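Local coordinates for protein beta-d-glucoside glucohydrolase (PDB 3ZZ1) that probably hydrolyses terminal, non-reducing beta-D-glucosyl residues to release beta-D-glucose, as a secreted family 3 beta-glucosidase of cellulose degradation, at residues A[10-15]-A[296-301]; A[64-69]-A[99-104]; A[74-79]-A[325-330]; A[143-148]-A[193-198]; A[349-354]-A[394-399]. All blocks are in the same frame, centred on the assembly; numbering follows the deposited sequence. Where two conformers were deposited one is given.

How the contacts relate
Read together, the five contacts show how a large multidomain hydrolase is assembled from small, mostly apolar meetings. Contacts 1, 2 and 4 belong to the TIM-barrel-like part of the chain, contact 5 to the C-terminal alpha/beta domain, and contact 3 lies between. Two pairs adjoin. Leu298 CD2 of contact 1 packs 3.7 Å from Asn196 O of contact 4, and Leu64 O of contact 2 probably accepts a hydrogen bond from Phe75 N of contact 3, at 3.0 Å. The centres of contacts 1 and 5 lie about 51 Å apart, on opposite sides of the chain's centre. In contact 2, the side chain of Ser104 is about 9 Å from a bound NAG, the sugar N-linked to Asn310 and not a substrate.

Contact 1. Residues A[10-15]-A[296-301]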
# COMPACT_ATOMS: atom_id res chain seq x y z
N GLY A 10 -2.82 -27.35 -0.45
CA GLY A 10 -3.32 -28.71 -0.65
C GLY A 10 -3.36 -29.51 0.63
O GLY A 10 -4.36 -30.17 0.94
N THR A 11 -2.28 -29.42 1.40
CA THR A 11 -2.16 -30.09 2.69
C THR A 11 -3.09 -29.46 3.72
O THR A 11 -3.70 -30.16 4.52
CB THR A 11 -0.69 -30.10 3.19
OG1 THR A 11 0.13 -30.75 2.21
CG2 THR A 11 -0.56 -30.82 4.54
N ALA A 12 -3.21 -28.13 3.67
CA ALA A 12 -4.14 -27.40 4.54
C ALA A 12 -5.58 -27.84 4.27
O ALA A 12 -6.38 -27.96 5.20
CB ALA A 12 -4.00 -25.90 4.35
N TYR A 13 -5.89 -28.07 3.00
CA TYR A 13 -7.22 -28.55 2.60
C TYR A 13 -7.56 -29.95 3.11
O TYR A 13 -8.68 -30.18 3.56
CB TYR A 13 -7.40 -28.46 1.08
CG TYR A 13 -8.20 -27.24 0.67
CD1 TYR A 13 -7.80 -25.96 1.04
CD2 TYR A 13 -9.37 -27.38 -0.08
CE1 TYR A 13 -8.55 -24.84 0.69
CE2 TYR A 13 -10.12 -26.27 -0.45
CZ TYR A 13 -9.70 -25.00 -0.06
OH TYR A 13 -10.43 -23.90 -0.42
N ASP A 14 -6.59 -30.86 3.06
CA ASP A 14 -6.75 -32.21 3.62
C ASP A 14 -7.09 -32.14 5.11
O ASP A 14 -8.03 -32.79 5.56
CB ASP A 14 -5.49 -33.06 3.41
CG ASP A 14 -5.15 -33.28 1.94
OD1 ASP A 14 -6.06 -33.20 1.09
OD2 ASP A 14 -3.97 -33.53 1.64
N LYS A 15 -6.32 -31.34 5.84
CA LYS A 15 -6.57 -31.11 7.27
C LYS A 15 -7.93 -30.49 7.53
O LYS A 15 -8.64 -30.90 8.45
CB LYS A 15 -5.48 -30.23 7.88
CG LYS A 15 -4.14 -30.91 8.07
CD LYS A 15 -3.08 -29.88 8.43
CE LYS A 15 -1.69 -30.47 8.40
NZ LYS A 15 -0.68 -29.43 8.78
N TRP A 296 -6.29 -21.48 8.71
CA TRP A 296 -5.83 -21.73 10.07
C TRP A 296 -4.74 -22.82 10.07
O TRP A 296 -3.69 -22.66 10.71
CB TRP A 296 -7.04 -22.14 10.91
CG TRP A 296 -6.82 -22.33 12.39
CD1 TRP A 296 -6.40 -21.40 13.29
CD2 TRP A 296 -7.10 -23.52 13.15
NE1 TRP A 296 -6.36 -21.94 14.56
CE2 TRP A 296 -6.79 -23.24 14.50
CE3 TRP A 296 -7.57 -24.79 12.81
CZ2 TRP A 296 -6.94 -24.19 15.51
CZ3 TRP A 296 -7.72 -25.75 13.83
CH2 TRP A 296 -7.40 -25.44 15.16
N TYR A 297 -4.99 -23.90 9.33
CA TYR A 297 -4.02 -24.99 9.21
C TYR A 297 -2.79 -24.59 8.40
O TYR A 297 -1.68 -25.02 8.72
CB TYR A 297 -4.67 -26.23 8.59
CG TYR A 297 -5.55 -27.00 9.55
CD1 TYR A 297 -5.01 -27.62 10.68
CD2 TYR A 297 -6.91 -27.14 9.32
CE1 TYR A 297 -5.82 -28.34 11.56
CE2 TYR A 297 -7.73 -27.86 10.20
CZ TYR A 297 -7.17 -28.45 11.31
OH TYR A 297 -7.97 -29.17 12.18
N LEU A 298 -3.01 -23.78 7.36
CA LEU A 298 -1.95 -23.28 6.49
C LEU A 298 -0.89 -22.49 7.25
O LEU A 298 0.30 -22.61 6.98
CB LEU A 298 -2.54 -22.41 5.37
CG LEU A 298 -1.58 -21.73 4.37
CD1 LEU A 298 -1.11 -22.69 3.30
CD2 LEU A 298 -2.24 -20.52 3.72
N THR A 299 -1.35 -21.68 8.20
CA THR A 299 -0.47 -20.81 8.99
C THR A 299 0.02 -21.49 10.26
O THR A 299 0.73 -20.88 11.06
CB THR A 299 -1.18 -19.50 9.37
OG1 THR A 299 -2.49 -19.79 9.87
CG2 THR A 299 -1.29 -18.57 8.17
N GLY A 300 -0.36 -22.75 10.45
CA GLY A 300 0.09 -23.55 11.58
C GLY A 300 -0.50 -23.14 12.92
O GLY A 300 0.06 -23.44 13.97
N GLN A 301 -1.63 -22.44 12.88
CA GLN A 301 -2.24 -21.92 14.10
C GLN A 301 -2.98 -23.01 14.88
O GLN A 301 -3.42 -22.79 16.01
CB GLN A 301 -3.17 -20.74 13.78
CG GLN A 301 -2.45 -19.57 13.09
CD GLN A 301 -3.36 -18.39 12.78
OE1 GLN A 301 -2.90 -17.26 12.65
NE2 GLN A 301 -4.66 -18.65 12.65
O HOH W 1 -0.96 -26.98 10.35
O HOH W 2 -1.19 -27.32 6.92
O HOH W 3 -7.68 -31.92 10.53
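Lys15 and Tyr297 each set CG anti to their own carbonyl carbon (chi1 -73° for Lys15 and -77° for Tyr297), and these matched rotations bring the start of the lysine chain over the tyrosine ring. Lys15 CB sits above the centre of one face, 3.7 Å from the ring centroid and 14° off its normal, a CH-pi contact. Further out, the extended lysine chain passes the ring with CD 3.7 Å from Tyr297 CD1. The opposite face of the same ring carries Trp296 CE3, also over its centre, so the phenol is held between an aliphatic and an aromatic neighbour. Beyond the ring, Lys15 NZ reaches two waters, and both donate to Tyr297 O. That oxygen also accepts the backbone bond from Gly300 N, at 3.1 Å, so three donors gather on it. A third water donates to Lys15 O and makes a weak bond with Tyr297 OH. One turn back, Ala12 CB rests 3.9 Å from Leu298 CB, its small methyl letting the two helices come close. Replacing Tyr297 with an alanine would probably leave the Lys15 methylenes without their ring and open a gap between Lys15 and Trp296. Gly300, with positive phi, ends the second helix, and Gln301 N returns to Trp296 O at 3.0 Å. The contact is thus a helix-helix packing in which helix 8-20 lies against the C-terminal end of helix 282-298, where a Schellman motif turns the chain away.

Contact 2. Residues A[64-69]-A[99-104]; sequences LGVRYS and EEVKAS
Val66 CG2 meets Val101 CG2 at 4.0 Å, and this one methyl pair is the apolar centre of a buried contact in the TIM-barrel-like N-terminal domain, where the loop after strand 58-60 packs on helix 87-103. The same Val66 methyl also lies near Glu100 O, at 4.1 Å, and Ser104 OG. With CG2 anti to the carbonyl carbon (chi1 -174° to CG1), it is the branch beside the backbone N that faces the helix. Around this patch, two waters join the segments. One accepts from Val66 N and donates to Glu100 OE1, 2.6 Å away; the other donates to Ser104 OG and also bonds Ser69 OG. Ser104 OG donates a hydrogen bond to Glu100 O, tilted 26° from the carbonyl plane, which fixes the hydroxyl's direction. Further out, Thr73 and His319 hold Glu100 OE2, while Ile311 O and Gly71 N bond Ser69 OG. On the loop side, Gly65 has backbone angles that call for glycine, and a type II turn runs from Val66 to Ser69. Chemically, then, the direct contact is made by the Val66 methyl, chiefly against Val101 CG2, while buried polar atoms meet across ordered water, with the Glu100 carboxylate fixed from beyond both segments.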
# COMPACT_ATOMS: atom_id res chain seq x y z
N LEU A 64 -0.44 -1.45 8.92
CA LEU A 64 0.85 -0.95 9.42
C LEU A 64 1.13 -1.28 10.89
O LEU A 64 2.01 -0.69 11.52
CB LEU A 64 1.02 0.56 9.16
CG LEU A 64 -0.04 1.58 9.60
CD1 LEU A 64 -0.03 1.84 11.09
CD2 LEU A 64 0.16 2.90 8.86
N GLY A 65 0.39 -2.24 11.44
CA GLY A 65 0.62 -2.67 12.81
C GLY A 65 -0.64 -2.97 13.59
O GLY A 65 -1.76 -2.88 13.07
N VAL A 66 -0.45 -3.32 14.86
CA VAL A 66 -1.55 -3.77 15.72
C VAL A 66 -2.34 -2.57 16.23
O VAL A 66 -1.79 -1.72 16.93
CB VAL A 66 -1.02 -4.61 16.92
CG1 VAL A 66 -2.18 -5.18 17.72
CG2 VAL A 66 -0.11 -5.73 16.44
N ARG A 67 -3.62 -2.51 15.88
CA ARG A 67 -4.50 -1.44 16.33
C ARG A 67 -4.93 -1.63 17.78
O ARG A 67 -5.14 -2.75 18.23
CB ARG A 67 -5.74 -1.35 15.44
CG ARG A 67 -6.58 -0.09 15.61
CD ARG A 67 -7.81 -0.16 14.74
NE ARG A 67 -8.60 1.06 14.77
CZ ARG A 67 -9.76 1.22 14.15
NH1 ARG A 67 -10.29 0.22 13.43
NH2 ARG A 67 -10.41 2.37 14.24
N TYR A 68 -5.05 -0.50 18.49
CA TYR A 68 -5.48 -0.43 19.90
C TYR A 68 -4.44 -0.94 20.90
O TYR A 68 -4.68 -0.95 22.10
CB TYR A 68 -6.83 -1.14 20.13
CG TYR A 68 -7.97 -0.65 19.27
CD1 TYR A 68 -8.39 0.69 19.31
CD2 TYR A 68 -8.65 -1.53 18.43
CE1 TYR A 68 -9.44 1.13 18.52
CE2 TYR A 68 -9.70 -1.10 17.64
CZ TYR A 68 -10.10 0.23 17.69
OH TYR A 68 -11.14 0.64 16.90
N SER A 69 -3.28 -1.34 20.40
CA SER A 69 -2.22 -1.83 21.25
C SER A 69 -1.44 -0.68 21.88
O SER A 69 -1.29 0.38 21.27
CB SER A 69 -1.28 -2.75 20.47
OG SER A 69 -0.19 -3.17 21.27
N GLU A 99 5.33 -10.80 13.47
CA GLU A 99 5.88 -11.10 14.80
C GLU A 99 5.08 -10.44 15.93
O GLU A 99 4.76 -11.09 16.93
CB GLU A 99 7.35 -10.69 14.89
CG GLU A 99 8.30 -11.69 14.25
CD GLU A 99 9.74 -11.22 14.20
OE1 GLU A 99 10.11 -10.30 14.97
OE2 GLU A 99 10.52 -11.77 13.39
N GLU A 100 4.74 -9.17 15.74
CA GLU A 100 4.00 -8.40 16.74
C GLU A 100 2.55 -8.86 16.87
O GLU A 100 2.01 -8.92 17.97
CB GLU A 100 4.06 -6.90 16.43
CG GLU A 100 5.49 -6.37 16.39
CD GLU A 100 5.62 -4.90 16.72
OE1 GLU A 100 4.59 -4.23 16.92
OE2 GLU A 100 6.77 -4.42 16.80
N VAL A 101 1.94 -9.20 15.73
CA VAL A 101 0.57 -9.70 15.70
C VAL A 101 0.43 -11.02 16.47
O VAL A 101 -0.45 -11.15 17.33
CB VAL A 101 0.04 -9.83 14.25
CG1 VAL A 101 -1.35 -10.46 14.23
CG2 VAL A 101 0.01 -8.47 13.57
N LYS A 102 1.31 -11.98 16.17
CA LYS A 102 1.32 -13.27 16.86
C LYS A 102 1.62 -13.09 18.34
O LYS A 102 0.95 -13.66 19.21
CB LYS A 102 2.33 -14.23 16.22
CG LYS A 102 2.32 -15.64 16.78
CD LYS A 102 2.97 -16.62 15.82
CE LYS A 102 3.13 -18.00 16.45
NZ LYS A 102 4.27 -18.04 17.41
N ALA A 103 2.63 -12.26 18.63
CA ALA A 103 3.04 -12.00 20.01
C ALA A 103 1.91 -11.38 20.83
O ALA A 103 1.88 -11.51 22.05
CB ALA A 103 4.28 -11.12 20.04
N SER A 104 0.97 -10.72 20.14
CA SER A 104 -0.20 -10.13 20.78
C SER A 104 -1.40 -11.09 20.81
O SER A 104 -2.46 -10.76 21.34
CB SER A 104 -0.59 -8.82 20.08
OG SER A 104 0.46 -7.87 20.15
O HOH W 4 2.53 -3.49 15.51
O HOH W 5 0.62 -5.65 21.77

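Contact 3. Residues A[74-79]-A[325-330]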
# COMPACT_ATOMS: atom_id res chain seq x y z
N ALA A 74 4.44 1.23 15.57
CA ALA A 74 3.74 1.89 14.49
C ALA A 74 4.63 1.86 13.25
O ALA A 74 5.54 2.69 13.11
CB ALA A 74 3.40 3.32 14.87
N PHE A 75 4.38 0.90 12.36
CA PHE A 75 5.17 0.80 11.14
C PHE A 75 4.77 1.89 10.16
O PHE A 75 3.71 2.51 10.30
CB PHE A 75 5.03 -0.59 10.51
CG PHE A 75 5.64 -1.69 11.34
CD1 PHE A 75 4.89 -2.34 12.33
CD2 PHE A 75 6.96 -2.08 11.15
CE1 PHE A 75 5.45 -3.35 13.10
CE2 PHE A 75 7.53 -3.10 11.91
CZ PHE A 75 6.78 -3.73 12.89
N THR A 76 5.64 2.16 9.19
CA THR A 76 5.32 3.13 8.15
C THR A 76 4.12 2.61 7.37
O THR A 76 3.95 1.39 7.25
CB THR A 76 6.50 3.33 7.18
OG1 THR A 76 6.78 2.10 6.49
CG2 THR A 76 7.75 3.80 7.92
N PRO A 77 3.28 3.52 6.85
CA PRO A 77 2.26 3.14 5.88
C PRO A 77 2.86 2.40 4.69
O PRO A 77 4.04 2.58 4.37
CB PRO A 77 1.71 4.49 5.42
CG PRO A 77 1.83 5.35 6.62
CD PRO A 77 3.10 4.92 7.30
N GLY A 78 2.04 1.58 4.04
CA GLY A 78 2.46 0.86 2.84
C GLY A 78 3.07 1.73 1.75
O GLY A 78 3.98 1.31 1.05
N VAL A 79 2.56 2.96 1.61
CA VAL A 79 3.05 3.87 0.56
C VAL A 79 4.54 4.20 0.74
O VAL A 79 5.29 4.29 -0.23
CB VAL A 79 2.16 5.15 0.41
CG1 VAL A 79 2.35 6.12 1.57
CG2 VAL A 79 2.42 5.84 -0.93
N ALA A 325 14.55 2.41 8.77
CA ALA A 325 15.06 2.13 7.42
C ALA A 325 14.10 2.58 6.32
O ALA A 325 14.52 3.22 5.36
CB ALA A 325 15.40 0.65 7.26
N ILE A 326 12.82 2.27 6.47
CA ILE A 326 11.84 2.60 5.44
C ILE A 326 11.49 4.09 5.42
O ILE A 326 11.41 4.70 4.36
CB ILE A 326 10.57 1.73 5.54
CG1 ILE A 326 10.90 0.28 5.13
CG2 ILE A 326 9.47 2.29 4.66
CD1 ILE A 326 9.74 -0.69 5.26
N ALA A 327 11.30 4.67 6.61
CA ALA A 327 11.10 6.11 6.76
C ALA A 327 12.25 6.88 6.11
O ALA A 327 12.04 7.93 5.52
CB ALA A 327 10.99 6.48 8.22
N ARG A 328 13.46 6.32 6.24
CA ARG A 328 14.69 6.90 5.69
C ARG A 328 14.79 6.69 4.18
O ARG A 328 14.96 7.65 3.43
CB ARG A 328 15.90 6.28 6.40
CG ARG A 328 17.26 6.80 5.96
CD ARG A 328 18.40 5.91 6.45
NE ARG A 328 18.39 4.59 5.81
CZ ARG A 328 18.47 3.43 6.45
NH1 ARG A 328 18.60 3.40 7.76
NH2 ARG A 328 18.44 2.29 5.76
N ASP A 329 14.68 5.43 3.75
CA ASP A 329 14.91 5.06 2.35
C ASP A 329 13.73 5.35 1.43
O ASP A 329 13.85 5.20 0.21
CB ASP A 329 15.32 3.58 2.24
CG ASP A 329 16.69 3.31 2.84
OD1 ASP A 329 17.46 4.26 3.08
OD2 ASP A 329 17.00 2.12 3.07
N GLY A 330 12.62 5.77 2.02
CA GLY A 330 11.40 6.09 1.27
C GLY A 330 11.25 7.57 0.98
O GLY A 330 10.38 7.97 0.20
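Thr76 and Ile326 supply most of the van der Waals contact, the threonine presenting both its branches to the helix. Thr76 OG1 lies 3.3 Å from Ile326 CG2, a close approach of an oxygen to a methyl. Thr76 CG2 lies 3.9 Å from Ala327 N, so it rests against the backbone of the helix, and it touches Ile326 CG2 as well. A chi1 of 63° explains this: OG1 stands between the backbone N and the carbonyl carbon, leaving CG2 beside the N. Ala327 in its turn touches Ala513 of helix 510-518. Among polar interactions, Thr76 OG1 makes a weak hydrogen bond to Pro77 O, and Thr76 O is held by Arg93. With an alanine at Thr76, Ile326 CG2 would probably face a gap and Pro77 O would lose its weak partner. As for backbone, Pro77 is the N-cap residue of helix 78-83, so the threonine stands just ahead of that helix. The contact packs the entry loop of a helix in the TIM-barrel-like domain against helix 320-329, which leads into strand 332-336 at the edge of the C-terminal mixed sheet, consistent with the interface between the barrel and the alpha/beta domain of family 3 enzymes.

Contact 4. Residues A[143-148]-A[193-198]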
# COMPACT_ATOMS: atom_id res chain seq x y z
N GLN A 143 5.38 -9.75 -1.34
CA GLN A 143 6.50 -9.70 -0.39
C GLN A 143 6.01 -9.52 1.04
O GLN A 143 6.55 -10.13 1.97
CB GLN A 143 7.50 -8.60 -0.77
CG GLN A 143 8.28 -8.83 -2.08
CD GLN A 143 9.39 -9.89 -1.98
OE1 GLN A 143 9.84 -10.40 -3.00
NE2 GLN A 143 9.83 -10.21 -0.76
N THR A 144 4.98 -8.69 1.23
CA THR A 144 4.45 -8.38 2.56
C THR A 144 3.73 -9.58 3.16
O THR A 144 3.85 -9.85 4.36
CB THR A 144 3.49 -7.16 2.51
OG1 THR A 144 4.16 -6.05 1.90
CG2 THR A 144 3.02 -6.75 3.91
N ILE A 145 2.99 -10.29 2.32
CA ILE A 145 2.21 -11.45 2.75
C ILE A 145 3.13 -12.64 3.06
O ILE A 145 2.91 -13.34 4.04
CB ILE A 145 1.11 -11.80 1.72
CG1 ILE A 145 -0.04 -10.79 1.86
CG2 ILE A 145 0.59 -13.22 1.90
CD1 ILE A 145 -0.87 -10.62 0.62
N ASN A 146 4.15 -12.84 2.23
CA ASN A 146 5.20 -13.81 2.54
C ASN A 146 5.78 -13.52 3.93
O ASN A 146 5.89 -14.42 4.77
CB ASN A 146 6.31 -13.79 1.48
CG ASN A 146 7.40 -14.83 1.74
OD1 ASN A 146 8.51 -14.50 2.19
ND2 ASN A 146 7.10 -16.10 1.46
N GLY A 147 6.11 -12.25 4.18
CA GLY A 147 6.64 -11.81 5.46
C GLY A 147 5.72 -12.09 6.64
O GLY A 147 6.12 -12.75 7.60
N ILE A 148 4.49 -11.58 6.56
CA ILE A 148 3.49 -11.78 7.62
C ILE A 148 3.27 -13.27 7.89
O ILE A 148 3.38 -13.72 9.03
CB ILE A 148 2.13 -11.11 7.29
CG1 ILE A 148 2.27 -9.58 7.19
CG2 ILE A 148 1.07 -11.46 8.34
CD1 ILE A 148 1.13 -8.91 6.42
N VAL A 193 -2.89 -13.61 -3.79
CA VAL A 193 -3.35 -14.99 -3.83
C VAL A 193 -2.18 -15.93 -4.10
O VAL A 193 -2.00 -16.92 -3.39
CB VAL A 193 -4.46 -15.19 -4.91
CG1 VAL A 193 -4.85 -16.66 -5.04
CG2 VAL A 193 -5.69 -14.35 -4.58
N GLN A 194 -1.36 -15.60 -5.10
CA GLN A 194 -0.19 -16.42 -5.45
C GLN A 194 0.79 -16.52 -4.28
O GLN A 194 1.54 -17.48 -4.17
CB GLN A 194 0.50 -15.86 -6.70
CG GLN A 194 1.42 -16.85 -7.41
CD GLN A 194 2.85 -16.85 -6.88
OE1 GLN A 194 3.29 -15.89 -6.24
NE2 GLN A 194 3.58 -17.93 -7.14
N ALA A 195 0.76 -15.52 -3.40
CA ALA A 195 1.60 -15.51 -2.20
C ALA A 195 0.95 -16.33 -1.09
O ALA A 195 1.43 -16.34 0.04
CB ALA A 195 1.85 -14.06 -1.73
N ASN A 196 -0.14 -17.02 -1.43
CA ASN A 196 -0.93 -17.83 -0.50
C ASN A 196 -1.60 -17.02 0.61
O ASN A 196 -1.70 -17.48 1.74
CB ASN A 196 -0.11 -18.97 0.11
CG ASN A 196 0.34 -19.99 -0.92
OD1 ASN A 196 -0.37 -20.27 -1.88
ND2 ASN A 196 1.53 -20.55 -0.72
N VAL A 197 -2.09 -15.82 0.28
CA VAL A 197 -2.81 -15.01 1.26
C VAL A 197 -3.94 -15.87 1.82
O VAL A 197 -4.55 -16.66 1.09
CB VAL A 197 -3.32 -13.65 0.69
CG1 VAL A 197 -4.54 -13.83 -0.23
CG2 VAL A 197 -3.62 -12.66 1.82
N ALA A 198 -4.16 -15.76 3.13
CA ALA A 198 -5.13 -16.59 3.83
C ALA A 198 -6.54 -16.12 3.53
O ALA A 198 -7.45 -16.94 3.31
CB ALA A 198 -4.87 -16.54 5.32
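Ile145 fills the tight part of this contact, spreading both of its branches over the chain that follows helix 178-194. Ile145 CD1 is 3.6 Å from Val197 CG2. On the other branch, Ile145 CG2 lies 3.7 Å from Ala195 O and packs on the methyl of that alanine, which is itself partly exposed. With chi1 (to CG1) at 75°, Val197 presents CG2, the methyl anti to its backbone N. Both Ile145 and Val197 also reach strand 154-160, touching Ala155 and Ala157 respectively, so their aliphatic ends are buried against the sheet. This is the layered order of a beta/alpha barrel: helix 134-150 precedes strand 154-160, helix 178-194 precedes strand 199-202, and the two strands are parallel neighbours in the sheet. The second helix closes with a Schellman motif, in which Asn196 takes positive phi, Asn196 N returns to Val193 O at 2.7 Å and Val197 N to Ala192 O, turning the chain so that Val197 comes against Ile145. Toward solvent the fit slackens. Asn146 CB stays 5.5 Å from Ala195 CB, and its side chain is turned to Arg91, whose NE bonds its OD1, while Gln194 extends outward to touch Phe611.

Contact 5. Residues A[349-354]-A[394-399]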
# COMPACT_ATOMS: atom_id res chain seq x y z
N ILE A 349 20.52 27.48 11.66
CA ILE A 349 19.40 26.84 10.97
C ILE A 349 18.10 27.37 11.54
O ILE A 349 17.93 27.43 12.76
CB ILE A 349 19.44 25.29 11.12
CG1 ILE A 349 20.58 24.69 10.29
CG2 ILE A 349 18.10 24.66 10.72
CD1 ILE A 349 20.82 23.20 10.52
N ALA A 350 17.17 27.76 10.67
CA ALA A 350 15.80 28.03 11.08
C ALA A 350 14.91 26.81 10.79
O ALA A 350 14.99 26.21 9.71
CB ALA A 350 15.25 29.26 10.39
N VAL A 351 14.09 26.44 11.76
CA VAL A 351 13.13 25.36 11.61
C VAL A 351 11.75 25.98 11.77
O VAL A 351 11.46 26.59 12.79
CB VAL A 351 13.38 24.21 12.63
CG1 VAL A 351 12.30 23.15 12.53
CG2 VAL A 351 14.75 23.58 12.40
N VAL A 352 10.92 25.83 10.75
CA VAL A 352 9.66 26.57 10.66
C VAL A 352 8.50 25.65 10.29
O VAL A 352 8.59 24.87 9.34
CB VAL A 352 9.77 27.73 9.63
CG1 VAL A 352 8.42 28.43 9.43
CG2 VAL A 352 10.84 28.74 10.05
N GLY A 353 7.41 25.75 11.04
CA GLY A 353 6.19 25.00 10.76
C GLY A 353 5.72 24.17 11.94
O GLY A 353 6.52 23.59 12.67
N SER A 354 4.40 24.12 12.14
CA SER A 354 3.83 23.32 13.22
C SER A 354 4.15 21.84 13.05
O SER A 354 4.24 21.11 14.03
CB SER A 354 2.32 23.52 13.29
OG SER A 354 1.71 23.04 12.11
N ALA A 394 10.14 13.72 16.60
CA ALA A 394 9.82 14.91 15.81
C ALA A 394 11.03 15.41 15.02
O ALA A 394 12.16 15.33 15.50
CB ALA A 394 9.27 16.01 16.70
N PRO A 395 10.80 15.92 13.79
CA PRO A 395 11.87 16.51 12.99
C PRO A 395 12.69 17.55 13.76
O PRO A 395 13.92 17.49 13.72
CB PRO A 395 11.12 17.17 11.84
CG PRO A 395 9.90 16.34 11.67
CD PRO A 395 9.52 15.90 13.05
N TYR A 396 12.02 18.46 14.48
CA TYR A 396 12.72 19.51 15.22
C TYR A 396 13.70 18.99 16.26
O TYR A 396 14.85 19.42 16.30
CB TYR A 396 11.75 20.50 15.89
CG TYR A 396 12.47 21.38 16.90
CD1 TYR A 396 13.38 22.36 16.49
CD2 TYR A 396 12.26 21.21 18.27
CE1 TYR A 396 14.06 23.15 17.42
CE2 TYR A 396 12.93 21.99 19.21
CZ TYR A 396 13.82 22.96 18.78
OH TYR A 396 14.48 23.74 19.71
N ASP A 397 13.23 18.07 17.10
CA ASP A 397 14.04 17.53 18.19
C ASP A 397 15.28 16.82 17.64
O ASP A 397 16.38 16.98 18.17
CB ASP A 397 13.19 16.59 19.07
CG ASP A 397 12.09 17.34 19.83
OD1 ASP A 397 12.37 18.42 20.40
OD2 ASP A 397 10.94 16.84 19.88
N ALA A 398 15.09 16.07 16.55
CA ALA A 398 16.19 15.39 15.88
C ALA A 398 17.15 16.37 15.19
O ALA A 398 18.37 16.20 15.27
CB ALA A 398 15.67 14.37 14.89
N ILE A 399 16.60 17.38 14.53
CA ILE A 399 17.42 18.40 13.86
C ILE A 399 18.23 19.21 14.88
O ILE A 399 19.42 19.47 14.66
CB ILE A 399 16.58 19.30 12.92
CG1 ILE A 399 16.26 18.55 11.62
CG2 ILE A 399 17.31 20.62 12.60
CD1 ILE A 399 15.15 19.16 10.78
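Val351, on an extended strand, stands opposite the first turn of the helix that begins after Ala394, with Val351 CA 6.9 Å from Tyr396 CA. Its two methyls divide the work. With chi1 at 175°, Val351 CG1 is anti to the backbone N and meets Tyr396 CD1 at 4.2 Å, coming to the ring obliquely while the two side chains cross at about a right angle. The other methyl, Val351 CG2, meets Ile399 CG2 at 3.9 Å, a methyl-to-methyl contact one turn further along the helix. Tyr396 places its ring by turning CG anti to the backbone N, chi1 167°, which brings CD1 to Val351 CG1. Strand 348-352, helix 395-404 and strand 409-413 form a beta-alpha-beta crossover, the two strands being parallel neighbours in the mixed sheet of the C-terminal alpha/beta domain. Val351 also touches Val410 and Leu412 of the second strand, and Tyr396 lies on the same two residues. On the other flank, Ile399 extends to Phe434 of the neighbouring strand and to Val515 and Leu518 of helix 510-518.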